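Local coordinates for protein VP5 (PDB 6QGL) that is the envelope protein of a haloarchaeal pleomorphic virus and probably drives fusion of the viral envelope with the host cell membrane, at residues I108-E112 against F243-R247; L183-N189 against V201-K207. All blocks are in the same frame, centred on the assembly; numbering follows the deposited sequence.

Contact 1. Residues I108-E112 against F243-R247; sequences IDSYE and FQNVR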
loop_
_atom_site.group_PDB
_atom_site.type_symbol
_atom_site.label_atom_id
_atom_site.label_comp_id
_atom_site.label_asym_id
_atom_site.label_seq_id
_atom_site.Cartn_x
_atom_site.Cartn_y
_atom_site.Cartn_z
ATOM N N ILE A 108 -10.490 -22.614 -2.518
ATOM C CA ILE A 108 -10.807 -21.290 -3.068
ATOM C C ILE A 108 -11.711 -20.534 -2.082
ATOM O O ILE A 108 -11.435 -19.372 -1.799
ATOM C CB ILE A 108 -11.421 -21.332 -4.512
ATOM C CG1 ILE A 108 -10.539 -22.143 -5.485
ATOM C CG2 ILE A 108 -11.636 -19.903 -5.069
ATOM C CD1 ILE A 108 -11.293 -22.734 -6.672
ATOM N N ASP A 109 -12.749 -21.201 -1.533
ATOM C CA ASP A 109 -13.685 -20.595 -0.578
ATOM C C ASP A 109 -12.983 -19.997 0.630
ATOM O O ASP A 109 -13.247 -18.847 0.958
ATOM C CB ASP A 109 -14.772 -21.594 -0.133
ATOM C CG ASP A 109 -15.788 -21.969 -1.193
ATOM O OD1 ASP A 109 -15.859 -21.288 -2.205
ATOM O OD2 ASP A 109 -16.521 -22.937 -0.989
ATOM N N SER A 110 -12.066 -20.755 1.260
ATOM C CA SER A 110 -11.303 -20.288 2.415
ATOM C C SER A 110 -10.350 -19.156 2.034
ATOM O O SER A 110 -10.198 -18.218 2.812
ATOM C CB SER A 110 -10.531 -21.433 3.055
ATOM O OG SER A 110 -9.566 -21.938 2.151
ATOM N N TYR A 111 -9.730 -19.230 0.839
ATOM C CA TYR A 111 -8.797 -18.211 0.366
ATOM C C TYR A 111 -9.512 -16.907 0.034
ATOM O O TYR A 111 -9.067 -15.851 0.482
ATOM C CB TYR A 111 -7.927 -18.738 -0.791
ATOM C CG TYR A 111 -6.866 -17.789 -1.320
ATOM C CD1 TYR A 111 -6.089 -17.014 -0.453
ATOM C CD2 TYR A 111 -6.773 -17.516 -2.678
ATOM C CE1 TYR A 111 -5.166 -16.087 -0.935
ATOM C CE2 TYR A 111 -5.863 -16.579 -3.173
ATOM C CZ TYR A 111 -5.045 -15.881 -2.298
ATOM O OH TYR A 111 -4.152 -14.949 -2.771
ATOM N N GLU A 112 -10.637 -16.984 -0.708
ATOM C CA GLU A 112 -11.455 -15.829 -1.091
ATOM C C GLU A 112 -12.029 -15.132 0.139
ATOM O O GLU A 112 -12.016 -13.903 0.182
ATOM C CB GLU A 112 -12.573 -16.234 -2.064
ATOM C CG GLU A 112 -13.353 -15.053 -2.633
ATOM C CD GLU A 112 -14.363 -15.352 -3.724
ATOM O OE1 GLU A 112 -14.300 -16.459 -4.303
ATOM O OE2 GLU A 112 -15.214 -14.476 -4.006
ATOM N N PHE A 243 -11.414 -14.264 -8.811
ATOM C CA PHE A 243 -12.002 -15.477 -8.245
ATOM C C PHE A 243 -13.003 -16.183 -9.181
ATOM O O PHE A 243 -13.200 -17.395 -9.046
ATOM C CB PHE A 243 -12.598 -15.211 -6.867
ATOM C CG PHE A 243 -11.551 -14.895 -5.822
ATOM C CD1 PHE A 243 -10.655 -15.869 -5.388
ATOM C CD2 PHE A 243 -11.454 -13.622 -5.278
ATOM C CE1 PHE A 243 -9.686 -15.569 -4.425
ATOM C CE2 PHE A 243 -10.492 -13.327 -4.307
ATOM C CZ PHE A 243 -9.612 -14.299 -3.891
ATOM N N GLN A 244 -13.569 -15.455 -10.167
ATOM C CA GLN A 244 -14.447 -16.065 -11.166
ATOM C C GLN A 244 -13.576 -16.899 -12.109
ATOM O O GLN A 244 -13.909 -18.053 -12.391
ATOM C CB GLN A 244 -15.247 -15.000 -11.947
ATOM C CG GLN A 244 -16.223 -15.604 -12.972
ATOM C CD GLN A 244 -17.336 -14.689 -13.419
ATOM O OE1 GLN A 244 -17.408 -13.502 -13.062
ATOM N NE2 GLN A 244 -18.236 -15.231 -14.228
ATOM N N ASN A 245 -12.433 -16.317 -12.547
ATOM C CA ASN A 245 -11.453 -16.951 -13.427
ATOM C C ASN A 245 -10.858 -18.216 -12.812
ATOM O O ASN A 245 -10.650 -19.179 -13.541
ATOM C CB ASN A 245 -10.340 -15.971 -13.817
ATOM C CG ASN A 245 -10.755 -14.823 -14.716
ATOM O OD1 ASN A 245 -11.806 -14.830 -15.370
ATOM N ND2 ASN A 245 -9.922 -13.796 -14.765
ATOM N N VAL A 246 -10.592 -18.215 -11.483
ATOM C CA VAL A 246 -10.033 -19.363 -10.754
ATOM C C VAL A 246 -11.037 -20.515 -10.734
ATOM O O VAL A 246 -10.671 -21.631 -11.088
ATOM C CB VAL A 246 -9.533 -19.003 -9.324
ATOM C CG1 VAL A 246 -9.060 -20.238 -8.568
ATOM C CG2 VAL A 246 -8.419 -17.975 -9.374
ATOM N N ARG A 247 -12.292 -20.235 -10.340
ATOM C CA ARG A 247 -13.354 -21.236 -10.255
ATOM C C ARG A 247 -13.719 -21.847 -11.599
ATOM O O ARG A 247 -13.881 -23.066 -11.691
ATOM C CB ARG A 247 -14.593 -20.657 -9.573
ATOM C CG ARG A 247 -14.391 -20.441 -8.105
ATOM C CD ARG A 247 -15.688 -20.635 -7.353
ATOM N NE ARG A 247 -15.403 -20.787 -5.936
ATOM C CZ ARG A 247 -15.321 -19.760 -5.110
ATOM N NH1 ARG A 247 -15.538 -18.530 -5.547
ATOM N NH2 ARG A 247 -14.945 -19.937 -3.865
#

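Contact 2. Residues L183-N189 against V201-K207; sequences LLTFRHN and VVEYNPK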
loop_
_atom_site.group_PDB
_atom_site.type_symbol
_atom_site.label_atom_id
_atom_site.label_comp_id
_atom_site.label_asym_id
_atom_site.label_seq_id
_atom_site.Cartn_x
_atom_site.Cartn_y
_atom_site.Cartn_z
ATOM N N LEU A 183 -20.694 -5.977 6.248
ATOM C CA LEU A 183 -20.053 -4.878 5.535
ATOM C C LEU A 183 -20.836 -3.622 5.910
ATOM O O LEU A 183 -22.069 -3.653 5.945
ATOM C CB LEU A 183 -20.093 -5.121 4.011
ATOM C CG LEU A 183 -19.654 -3.976 3.079
ATOM C CD1 LEU A 183 -18.143 -3.799 3.078
ATOM C CD2 LEU A 183 -20.148 -4.205 1.673
ATOM N N LEU A 184 -20.130 -2.534 6.233
ATOM C CA LEU A 184 -20.803 -1.295 6.604
ATOM C C LEU A 184 -21.043 -0.438 5.378
ATOM O O LEU A 184 -20.102 -0.107 4.657
ATOM C CB LEU A 184 -20.032 -0.517 7.689
ATOM C CG LEU A 184 -19.799 -1.220 9.035
ATOM C CD1 LEU A 184 -18.878 -0.412 9.912
ATOM C CD2 LEU A 184 -21.107 -1.498 9.767
ATOM N N THR A 185 -22.313 -0.131 5.107
ATOM C CA THR A 185 -22.702 0.735 4.006
ATOM C C THR A 185 -22.760 2.139 4.574
ATOM O O THR A 185 -23.491 2.396 5.537
ATOM C CB THR A 185 -23.999 0.254 3.351
ATOM O OG1 THR A 185 -23.735 -1.001 2.736
ATOM C CG2 THR A 185 -24.523 1.226 2.298
ATOM N N PHE A 186 -21.951 3.034 4.005
ATOM C CA PHE A 186 -21.885 4.412 4.454
ATOM C C PHE A 186 -22.981 5.267 3.834
ATOM O O PHE A 186 -22.978 5.491 2.625
ATOM C CB PHE A 186 -20.493 5.013 4.179
ATOM C CG PHE A 186 -20.387 6.453 4.613
ATOM C CD1 PHE A 186 -20.162 6.781 5.946
ATOM C CD2 PHE A 186 -20.551 7.485 3.699
ATOM C CE1 PHE A 186 -20.099 8.115 6.353
ATOM C CE2 PHE A 186 -20.502 8.813 4.110
ATOM C CZ PHE A 186 -20.268 9.122 5.433
ATOM N N ARG A 187 -23.890 5.780 4.676
ATOM C CA ARG A 187 -24.952 6.700 4.274
ATOM C C ARG A 187 -24.658 8.057 4.915
ATOM O O ARG A 187 -24.256 8.105 6.077
ATOM C CB ARG A 187 -26.345 6.172 4.680
ATOM C CG ARG A 187 -27.502 7.112 4.321
ATOM C CD ARG A 187 -28.852 6.439 4.449
ATOM N NE ARG A 187 -29.957 7.364 4.189
ATOM C CZ ARG A 187 -30.466 7.629 2.989
ATOM N NH1 ARG A 187 -31.471 8.484 2.861
ATOM N NH2 ARG A 187 -29.966 7.047 1.905
ATOM N N HIS A 188 -24.834 9.146 4.149
ATOM C CA HIS A 188 -24.625 10.522 4.595
ATOM C C HIS A 188 -25.746 11.409 4.074
ATOM O O HIS A 188 -25.972 11.467 2.867
ATOM C CB HIS A 188 -23.253 11.053 4.135
ATOM C CG HIS A 188 -22.990 12.478 4.517
ATOM N ND1 HIS A 188 -22.491 12.809 5.762
ATOM C CD2 HIS A 188 -23.170 13.613 3.803
ATOM C CE1 HIS A 188 -22.388 14.127 5.767
ATOM N NE2 HIS A 188 -22.779 14.656 4.610
ATOM N N ASN A 189 -26.437 12.097 4.994
ATOM C CA ASN A 189 -27.508 13.045 4.688
ATOM C C ASN A 189 -27.253 14.339 5.460
ATOM O O ASN A 189 -27.118 14.299 6.687
ATOM C CB ASN A 189 -28.893 12.469 5.020
ATOM C CG ASN A 189 -30.042 13.317 4.520
ATOM O OD1 ASN A 189 -29.962 13.969 3.473
ATOM N ND2 ASN A 189 -31.144 13.323 5.252
ATOM N N VAL A 201 -27.606 13.735 -0.333
ATOM C CA VAL A 201 -27.541 12.391 0.241
ATOM C C VAL A 201 -26.658 11.473 -0.618
ATOM O O VAL A 201 -26.731 11.512 -1.848
ATOM C CB VAL A 201 -28.947 11.785 0.551
ATOM C CG1 VAL A 201 -29.786 11.611 -0.711
ATOM C CG2 VAL A 201 -28.847 10.463 1.317
ATOM N N VAL A 202 -25.794 10.690 0.044
ATOM C CA VAL A 202 -24.918 9.702 -0.577
ATOM C C VAL A 202 -24.974 8.408 0.244
ATOM O O VAL A 202 -25.048 8.458 1.471
ATOM C CB VAL A 202 -23.472 10.212 -0.859
ATOM C CG1 VAL A 202 -22.602 10.235 0.398
ATOM C CG2 VAL A 202 -22.806 9.405 -1.972
ATOM N N GLU A 203 -25.006 7.263 -0.437
ATOM C CA GLU A 203 -25.028 5.947 0.191
ATOM C C GLU A 203 -24.254 4.997 -0.697
ATOM O O GLU A 203 -24.639 4.800 -1.850
ATOM C CB GLU A 203 -26.464 5.453 0.437
ATOM C CG GLU A 203 -26.516 4.219 1.325
ATOM C CD GLU A 203 -27.891 3.677 1.669
ATOM O OE1 GLU A 203 -28.851 4.475 1.765
ATOM O OE2 GLU A 203 -27.999 2.446 1.864
ATOM N N TYR A 204 -23.136 4.450 -0.183
ATOM C CA TYR A 204 -22.271 3.542 -0.939
ATOM C C TYR A 204 -21.369 2.669 -0.053
ATOM O O TYR A 204 -21.324 2.836 1.168
ATOM C CB TYR A 204 -21.437 4.324 -1.986
ATOM C CG TYR A 204 -20.368 5.227 -1.411
ATOM C CD1 TYR A 204 -20.690 6.472 -0.878
ATOM C CD2 TYR A 204 -19.023 4.874 -1.475
ATOM C CE1 TYR A 204 -19.708 7.313 -0.363
ATOM C CE2 TYR A 204 -18.031 5.710 -0.971
ATOM C CZ TYR A 204 -18.378 6.927 -0.414
ATOM O OH TYR A 204 -17.392 7.744 0.080
ATOM N N ASN A 205 -20.663 1.730 -0.695
ATOM C CA ASN A 205 -19.703 0.788 -0.116
ATOM C C ASN A 205 -18.766 0.329 -1.257
ATOM O O ASN A 205 -19.008 0.747 -2.393
ATOM C CB ASN A 205 -20.433 -0.398 0.560
ATOM C CG ASN A 205 -21.416 -1.160 -0.298
ATOM O OD1 ASN A 205 -21.196 -1.424 -1.482
ATOM N ND2 ASN A 205 -22.524 -1.562 0.298
ATOM N N PRO A 206 -17.724 -0.520 -1.044
ATOM C CA PRO A 206 -16.881 -0.928 -2.183
ATOM C C PRO A 206 -17.620 -1.671 -3.307
ATOM O O PRO A 206 -17.138 -1.668 -4.435
ATOM C CB PRO A 206 -15.816 -1.819 -1.535
ATOM C CG PRO A 206 -15.795 -1.426 -0.111
ATOM C CD PRO A 206 -17.225 -1.120 0.211
ATOM N N LYS A 207 -18.786 -2.286 -3.011
ATOM C CA LYS A 207 -19.568 -3.062 -3.985
ATOM C C LYS A 207 -20.433 -2.225 -4.931
ATOM O O LYS A 207 -20.452 -2.504 -6.131
ATOM C CB LYS A 207 -20.441 -4.120 -3.284
ATOM C CG LYS A 207 -19.677 -5.299 -2.694
ATOM C CD LYS A 207 -20.647 -6.324 -2.104
ATOM C CE LYS A 207 -19.994 -7.616 -1.683
ATOM N NZ LYS A 207 -19.577 -8.433 -2.851
#

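Contact 1. Residues I108-E112 against F243-R247
Glu-112 lies flat against the ring of Phe-243, where helices 97-140 and 229-257 pack together; their segments here run nearly antiparallel, with axes 11.6 Å apart. CG of Glu-112 sits over the centre of the ring, 3.6 Å from the centroid, as a CH-pi contact, and the carboxylate plane beyond it is parallel to the ring to within 8°, stacked near CB and CG of Phe-243. An extended chain with CG anti to the backbone N (chi1 -173°) carries the carboxylate across that face. The ring turns its edge toward the face of Tyr-111 in an offset edge-to-face pair, centroids 6.0 Å apart and planes at 72°. The hydroxyl of Tyr-111 is bonded elsewhere, to the backbone oxygen of Thr-25.

One turn along, Arg-247 bends at chi2 and brings its guanidinium back over Ile-108, whose CG2 meets one face, 3.5 Å from NH2. NH1 of Arg-247 gives a 2.7 Å salt-bridge hydrogen bond to the syn side of OE1 of Glu-112. OD1 of Asp-109 also faces NH2, but the two are modelled too close together, so that third partner of the charged cluster is doubtful. CD1 of Ile-108 passes CG1 of Val-246 at 3.8 Å, adding an apolar patch.

Glu-112 thus serves both neighbours: its methylene covers the aromatic ring, while its carboxylate is shared between Arg-247 and, through OE2, Arg-116 of its own helix. Two arginines on one buried carboxylate would be expected to favour its ionised form, so the helix interface combines charge pairing with aromatic packing.

Contact 2. Residues L183-N189 against V201-K207
Phe-186 and His-188 pair with Tyr-204 and Val-202 as the hydrogen-bonded pairs of an antiparallel beta hairpin. Four backbone bonds join them; His-188 N to Val-202 O, at 2.8 Å, is one. Just past the end of strand 201-204, ND2 of Asn-205 donates a hydrogen bond to OG1 of Thr-185 at 2.8 Å, with the hydroxyl oxygen in the amide plane; that hydroxyl also bonds Thr-171.

One salt bridge spans the non-hydrogen-bonded pair Arg-187 and Glu-203, whose extended chains, both with CG anti to the backbone N, bring the charges together: NH2 of Arg-187 meets OE1 of Glu-203 at 2.8 Å, nearly end-on to its C-O bond, with the two flat groups 83° apart. Val-201 CG2 lies over one guanidinium face, 3.6 Å from NH1 of Arg-187. The other carboxylate oxygen of Glu-203 pairs with Lys-169.

Among apolar contacts, the side chains of Phe-186 and Tyr-204 lie side by side and point the same way, with Phe-186 CD2 and Tyr-204 CE1 4.2 Å apart, while Leu-183 CD1 touches Pro-206 CD at 4.0 Å.

Strands 166-174 and 209-213 flank the hairpin in a four-stranded antiparallel sheet. Phe-186 packs on Leu-130 and Pro-206 on Trp-123, both of helix 97-140, and Phe-151 stacks on His-188.

Helix 97-140 ties the two contacts together: contact 1 uses residues 108-112, and farther along the same helix Trp-123 and Leu-130 receive side chains of contact 2. The centres of the contacts lie about 26 Å apart and their nearest atoms about 8 Å, so they do not touch. In sequence, the hairpin of contact 2 is nested inside the loop that contact 1 closes between its helices. Helix 229-257 also borders both, since Asn-233 bonds the backbone oxygen of Pro-206. Contact 2 supplies the two central strands of its sheet, and Pro-176, in the turn between strands 166-174 and 180-189 of that sheet, touches Asp-109, Glu-112 and Arg-247 of contact 1.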